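Local atomic coordinates of leucine aminopeptidase 2, chloroplastic (Streptomyces sp. BC16019, PDB entry 5LHJ), a protein that acts in bottromycin maturation as a metalloaminopeptidase of the M17 family, probably removing N-terminal amino acids from peptides. Residues Thr192-Ala204 with Ser234-Asp246. Sequence-based numbering, arbitrary orientation.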
loop_
_atom_site.group_PDB
_atom_site.type_symbol
_atom_site.label_atom_id
_atom_site.label_comp_id
_atom_site.label_asym_id
_atom_site.label_seq_id
_atom_site.Cartn_x
_atom_site.Cartn_y
_atom_site.Cartn_z
ATOM N N THR A 192 8.033 32.691 0.116
ATOM C CA THR A 192 8.339 32.211 1.465
ATOM C C THR A 192 7.521 33.036 2.464
ATOM O O THR A 192 6.975 34.086 2.091
ATOM C CB THR A 192 9.826 32.403 1.776
ATOM O OG1 THR A 192 10.145 33.802 1.675
ATOM C CG2 THR A 192 10.685 31.613 0.799
ATOM N N PRO A 193 7.463 32.610 3.738
ATOM C CA PRO A 193 6.740 33.464 4.692
ATOM C C PRO A 193 7.279 34.907 4.784
ATOM O O PRO A 193 6.470 35.834 4.728
ATOM C CB PRO A 193 6.827 32.690 6.013
ATOM C CG PRO A 193 7.003 31.252 5.577
ATOM C CD PRO A 193 7.861 31.322 4.346
ATOM N N PRO A 194 8.608 35.102 4.876
ATOM C CA PRO A 194 9.085 36.502 4.848
ATOM C C PRO A 194 8.759 37.272 3.564
ATOM O O PRO A 194 8.390 38.450 3.626
ATOM C CB PRO A 194 10.606 36.347 5.017
ATOM C CG PRO A 194 10.749 35.095 5.802
ATOM C CD PRO A 194 9.728 34.183 5.159
ATOM N N ALA A 195 8.876 36.616 2.411
ATOM C CA ALA A 195 8.556 37.245 1.128
ATOM C C ALA A 195 7.068 37.580 0.997
ATOM O O ALA A 195 6.695 38.653 0.502
ATOM C CB ALA A 195 8.989 36.350 -0.018
ATOM N N PHE A 196 6.221 36.667 1.476
ATOM C CA PHE A 196 4.770 36.889 1.491
ATOM C C PHE A 196 4.417 38.086 2.382
ATOM O O PHE A 196 3.644 38.955 1.967
ATOM C CB PHE A 196 4.045 35.583 1.904
ATOM C CG PHE A 196 2.556 35.544 1.633
ATOM C CD1 PHE A 196 1.862 36.543 0.938
ATOM C CD2 PHE A 196 1.832 34.434 2.079
ATOM C CE1 PHE A 196 0.492 36.442 0.725
ATOM C CE2 PHE A 196 0.470 34.325 1.837
ATOM C CZ PHE A 196 -0.199 35.327 1.166
ATOM N N ALA A 197 5.013 38.168 3.567
ATOM C CA ALA A 197 4.791 39.321 4.445
ATOM C C ALA A 197 5.208 40.630 3.741
ATOM O O ALA A 197 4.479 41.623 3.801
ATOM C CB ALA A 197 5.536 39.153 5.756
ATOM N N ASP A 198 6.341 40.602 3.046
ATOM C CA ASP A 198 6.801 41.771 2.265
ATOM C C ASP A 198 5.807 42.167 1.175
ATOM O O ASP A 198 5.534 43.360 0.971
ATOM C CB ASP A 198 8.169 41.519 1.630
ATOM C CG ASP A 198 9.316 41.520 2.627
ATOM O OD1 ASP A 198 9.159 41.959 3.785
ATOM O OD2 ASP A 198 10.414 41.059 2.219
ATOM N N ARG A 199 5.267 41.174 0.471
ATOM C CA ARG A 199 4.299 41.440 -0.581
ATOM C C ARG A 199 3.012 42.060 -0.006
ATOM O O ARG A 199 2.453 42.987 -0.603
ATOM C CB ARG A 199 3.992 40.155 -1.366
ATOM C CG ARG A 199 3.066 40.341 -2.559
ATOM C CD ARG A 199 3.779 41.017 -3.730
ATOM N NE ARG A 199 2.894 41.177 -4.890
ATOM C CZ ARG A 199 2.327 42.318 -5.304
ATOM N NH1 ARG A 199 2.539 43.485 -4.677
ATOM N NH2 ARG A 199 1.535 42.296 -6.383
ATOM N N ILE A 200 2.546 41.553 1.145
ATOM C CA ILE A 200 1.350 42.101 1.797
ATOM C C ILE A 200 1.594 43.560 2.204
ATOM O O ILE A 200 0.731 44.411 2.015
ATOM C CB ILE A 200 0.905 41.251 3.009
ATOM C CG1 ILE A 200 0.469 39.856 2.530
ATOM C CG2 ILE A 200 -0.246 41.919 3.761
ATOM C CD1 ILE A 200 0.426 38.804 3.636
ATOM N N ARG A 201 2.776 43.843 2.726
ATOM C CA ARG A 201 3.111 45.210 3.106
ATOM C C ARG A 201 3.012 46.143 1.895
ATOM O O ARG A 201 2.453 47.245 2.013
ATOM C CB ARG A 201 4.505 45.299 3.712
ATOM C CG ARG A 201 4.787 46.665 4.306
ATOM C CD ARG A 201 6.257 46.853 4.628
ATOM N NE ARG A 201 6.686 46.025 5.751
ATOM C CZ ARG A 201 7.459 44.930 5.689
ATOM N NH1 ARG A 201 7.930 44.446 4.527
ATOM N NH2 ARG A 201 7.778 44.305 6.829
ATOM N N GLU A 202 3.533 45.700 0.750
ATOM C CA GLU A 202 3.498 46.511 -0.473
ATOM C C GLU A 202 2.070 46.708 -0.961
ATOM O O GLU A 202 1.689 47.812 -1.341
ATOM C CB GLU A 202 4.374 45.910 -1.580
ATOM C CG GLU A 202 4.254 46.652 -2.922
ATOM C CD GLU A 202 5.532 46.683 -3.762
ATOM O OE1 GLU A 202 6.559 46.089 -3.375
ATOM O OE2 GLU A 202 5.527 47.340 -4.824
ATOM N N LEU A 203 1.275 45.635 -0.953
ATOM C CA LEU A 203 -0.139 45.746 -1.325
ATOM C C LEU A 203 -0.905 46.723 -0.431
ATOM O O LEU A 203 -1.721 47.511 -0.917
ATOM C CB LEU A 203 -0.814 44.360 -1.320
ATOM C CG LEU A 203 -0.325 43.404 -2.410
ATOM C CD1 LEU A 203 -0.724 41.958 -2.072
ATOM C CD2 LEU A 203 -0.858 43.815 -3.772
ATOM N N ALA A 204 -0.645 46.676 0.872
ATOM C CA ALA A 204 -1.313 47.547 1.840
ATOM C C ALA A 204 -1.004 49.021 1.562
ATOM O O ALA A 204 -1.868 49.899 1.653
ATOM C CB ALA A 204 -0.862 47.203 3.245
ATOM N N SER A 234 11.271 24.384 9.457
ATOM C CA SER A 234 11.723 25.059 8.255
ATOM C C SER A 234 12.907 25.987 8.494
ATOM O O SER A 234 13.013 26.602 9.543
ATOM C CB SER A 234 10.569 25.876 7.665
ATOM O OG SER A 234 10.984 26.565 6.498
ATOM N N ALA A 235 13.778 26.092 7.496
ATOM C CA ALA A 235 14.813 27.139 7.452
ATOM C C ALA A 235 14.204 28.546 7.342
ATOM O O ALA A 235 14.860 29.529 7.711
ATOM C CB ALA A 235 15.761 26.905 6.284
ATOM N N GLU A 236 12.982 28.649 6.824
ATOM C CA GLU A 236 12.298 29.951 6.723
ATOM C C GLU A 236 11.576 30.282 8.032
ATOM O O GLU A 236 10.840 29.448 8.575
ATOM C CB GLU A 236 11.312 29.954 5.550
ATOM C CG GLU A 236 11.954 29.812 4.189
ATOM C CD GLU A 236 12.819 30.997 3.811
ATOM O OE1 GLU A 236 12.536 32.121 4.281
ATOM O OE2 GLU A 236 13.783 30.811 3.048
ATOM N N PRO A 237 11.784 31.492 8.573
ATOM C CA PRO A 237 11.101 31.831 9.813
ATOM C C PRO A 237 9.628 32.199 9.547
ATOM O O PRO A 237 9.323 32.711 8.473
ATOM C CB PRO A 237 11.881 33.054 10.305
ATOM C CG PRO A 237 12.333 33.705 9.052
ATOM C CD PRO A 237 12.700 32.567 8.142
ATOM N N PRO A 238 8.739 31.978 10.525
ATOM C CA PRO A 238 7.338 32.358 10.339
ATOM C C PRO A 238 7.133 33.871 10.450
ATOM O O PRO A 238 8.047 34.603 10.867
ATOM C CB PRO A 238 6.624 31.619 11.473
ATOM C CG PRO A 238 7.659 31.524 12.552
ATOM C CD PRO A 238 8.969 31.340 11.834
ATOM N N ARG A 239 5.962 34.317 10.006
ATOM C CA ARG A 239 5.548 35.724 10.065
ATOM C C ARG A 239 4.097 35.758 10.486
ATOM O O ARG A 239 3.341 34.808 10.240
ATOM C CB ARG A 239 5.688 36.400 8.689
ATOM C CG ARG A 239 7.113 36.536 8.165
ATOM C CD ARG A 239 7.871 37.615 8.929
ATOM N NE ARG A 239 9.244 37.860 8.458
ATOM C CZ ARG A 239 10.351 37.295 8.939
ATOM N NH1 ARG A 239 10.307 36.372 9.909
ATOM N NH2 ARG A 239 11.535 37.666 8.457
ATOM N N TYR A 240 3.692 36.861 11.103
ATOM C CA TYR A 240 2.280 37.124 11.338
ATOM C C TYR A 240 1.986 38.541 10.889
ATOM O O TYR A 240 2.705 39.473 11.287
ATOM C CB TYR A 240 1.935 36.946 12.813
ATOM C CG TYR A 240 0.513 37.259 13.141
ATOM C CD1 TYR A 240 -0.525 36.446 12.680
ATOM C CD2 TYR A 240 0.187 38.370 13.917
ATOM C CE1 TYR A 240 -1.851 36.743 12.973
ATOM C CE2 TYR A 240 -1.129 38.670 14.227
ATOM C CZ TYR A 240 -2.147 37.856 13.760
ATOM O OH TYR A 240 -3.453 38.154 14.076
ATOM N N VAL A 241 0.942 38.696 10.074
ATOM C CA VAL A 241 0.596 39.999 9.486
ATOM C C VAL A 241 -0.846 40.365 9.829
ATOM O O VAL A 241 -1.762 39.539 9.702
ATOM C CB VAL A 241 0.804 40.025 7.950
ATOM C CG1 VAL A 241 0.562 41.433 7.391
ATOM C CG2 VAL A 241 2.213 39.573 7.605
ATOM N N GLU A 242 -1.048 41.611 10.255
ATOM C CA GLU A 242 -2.393 42.152 10.431
ATOM C C GLU A 242 -2.570 43.321 9.470
ATOM O O GLU A 242 -1.704 44.198 9.372
ATOM C CB GLU A 242 -2.676 42.535 11.893
ATOM C CG GLU A 242 -3.019 41.305 12.726
ATOM C CD GLU A 242 -3.272 41.559 14.203
ATOM O OE1 GLU A 242 -2.923 42.645 14.719
ATOM O OE2 GLU A 242 -3.805 40.642 14.864
ATOM N N LEU A 243 -3.691 43.297 8.761
ATOM C CA LEU A 243 -3.937 44.161 7.605
ATOM C C LEU A 243 -5.325 44.727 7.834
ATOM O O LEU A 243 -6.278 43.954 7.892
ATOM C CB LEU A 243 -3.859 43.301 6.326
ATOM C CG LEU A 243 -4.029 43.913 4.940
ATOM C CD1 LEU A 243 -2.881 44.858 4.656
ATOM C CD2 LEU A 243 -4.084 42.846 3.858
ATOM N N THR A 244 -5.458 46.045 7.998
ATOM C CA THR A 244 -6.740 46.651 8.372
ATOM C C THR A 244 -7.279 47.703 7.380
ATOM O O THR A 244 -6.576 48.662 7.032
ATOM C CB THR A 244 -6.654 47.282 9.776
ATOM O OG1 THR A 244 -6.146 46.314 10.701
ATOM C CG2 THR A 244 -8.009 47.757 10.255
ATOM N N TYR A 245 -8.531 47.507 6.961
ATOM C CA TYR A 245 -9.293 48.497 6.201
ATOM C C TYR A 245 -10.191 49.269 7.163
ATOM O O TYR A 245 -11.075 48.690 7.803
ATOM C CB TYR A 245 -10.127 47.822 5.124
ATOM C CG TYR A 245 -11.093 48.740 4.399
ATOM C CD1 TYR A 245 -10.631 49.744 3.540
ATOM C CD2 TYR A 245 -12.472 48.597 4.558
ATOM C CE1 TYR A 245 -11.519 50.574 2.870
ATOM C CE2 TYR A 245 -13.366 49.424 3.890
ATOM C CZ TYR A 245 -12.888 50.406 3.043
ATOM O OH TYR A 245 -13.791 51.223 2.378
ATOM N N ASP A 246 -9.959 50.578 7.256
ATOM C CA ASP A 246 -10.656 51.419 8.226
ATOM C C ASP A 246 -11.027 52.721 7.541
ATOM O O ASP A 246 -10.343 53.715 7.729
ATOM C CB ASP A 246 -9.742 51.663 9.445
ATOM C CG ASP A 246 -10.514 51.922 10.731
ATOM O OD1 ASP A 246 -11.703 52.320 10.688
ATOM O OD2 ASP A 246 -9.916 51.717 11.811
HETATM O O HOH W 1 12.709 34.425 1.695
HETATM O O HOH W 2 9.099 39.651 6.264
#
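A197 CB rests against V241 CG2 at 3.8 Å, and I200 CG2 reaches both V241 CG1 and L243 CD2. With chi1 at -175°, V241 turns CG1 to I200 and CG2 to A197. The packing is tight at A204, whose CB lies 3.4 Å from L243 CD1. At the other end P194 CG meets P237 CG, and the T192 methyl lies against E236 CD.

Polar links are local or run through water. T192 is the N-cap: its OG1 accepts from A195 N at 3.2 Å. The R239 chain bends at chi2 (-73°) and crosses P194 at about a right angle, with P194 CG 3.7 Å above one guanidinium face, offset toward the rim. R239 NH1 donates to P238 O at 3.0 Å. A water at the guanidinium edge accepts from R239 NE at 2.8 Å and donates to P194 O. With an alanine in place of R239, the P194 ring would probably be less covered and this water would lose its NE donor.

Helix segment 193-204 runs nearly parallel to strand 239-245, at 16°. P193 and the manganese ligand D266 have side chains about 11 Å apart, so the contact lies beside the metal site. The helix covers one face of the catalytic-domain sheet, where the strand lies between antiparallel strands 210-214 and 306-316. V292 and L295 of helix 286-301 pack against I200 and L243, respectively.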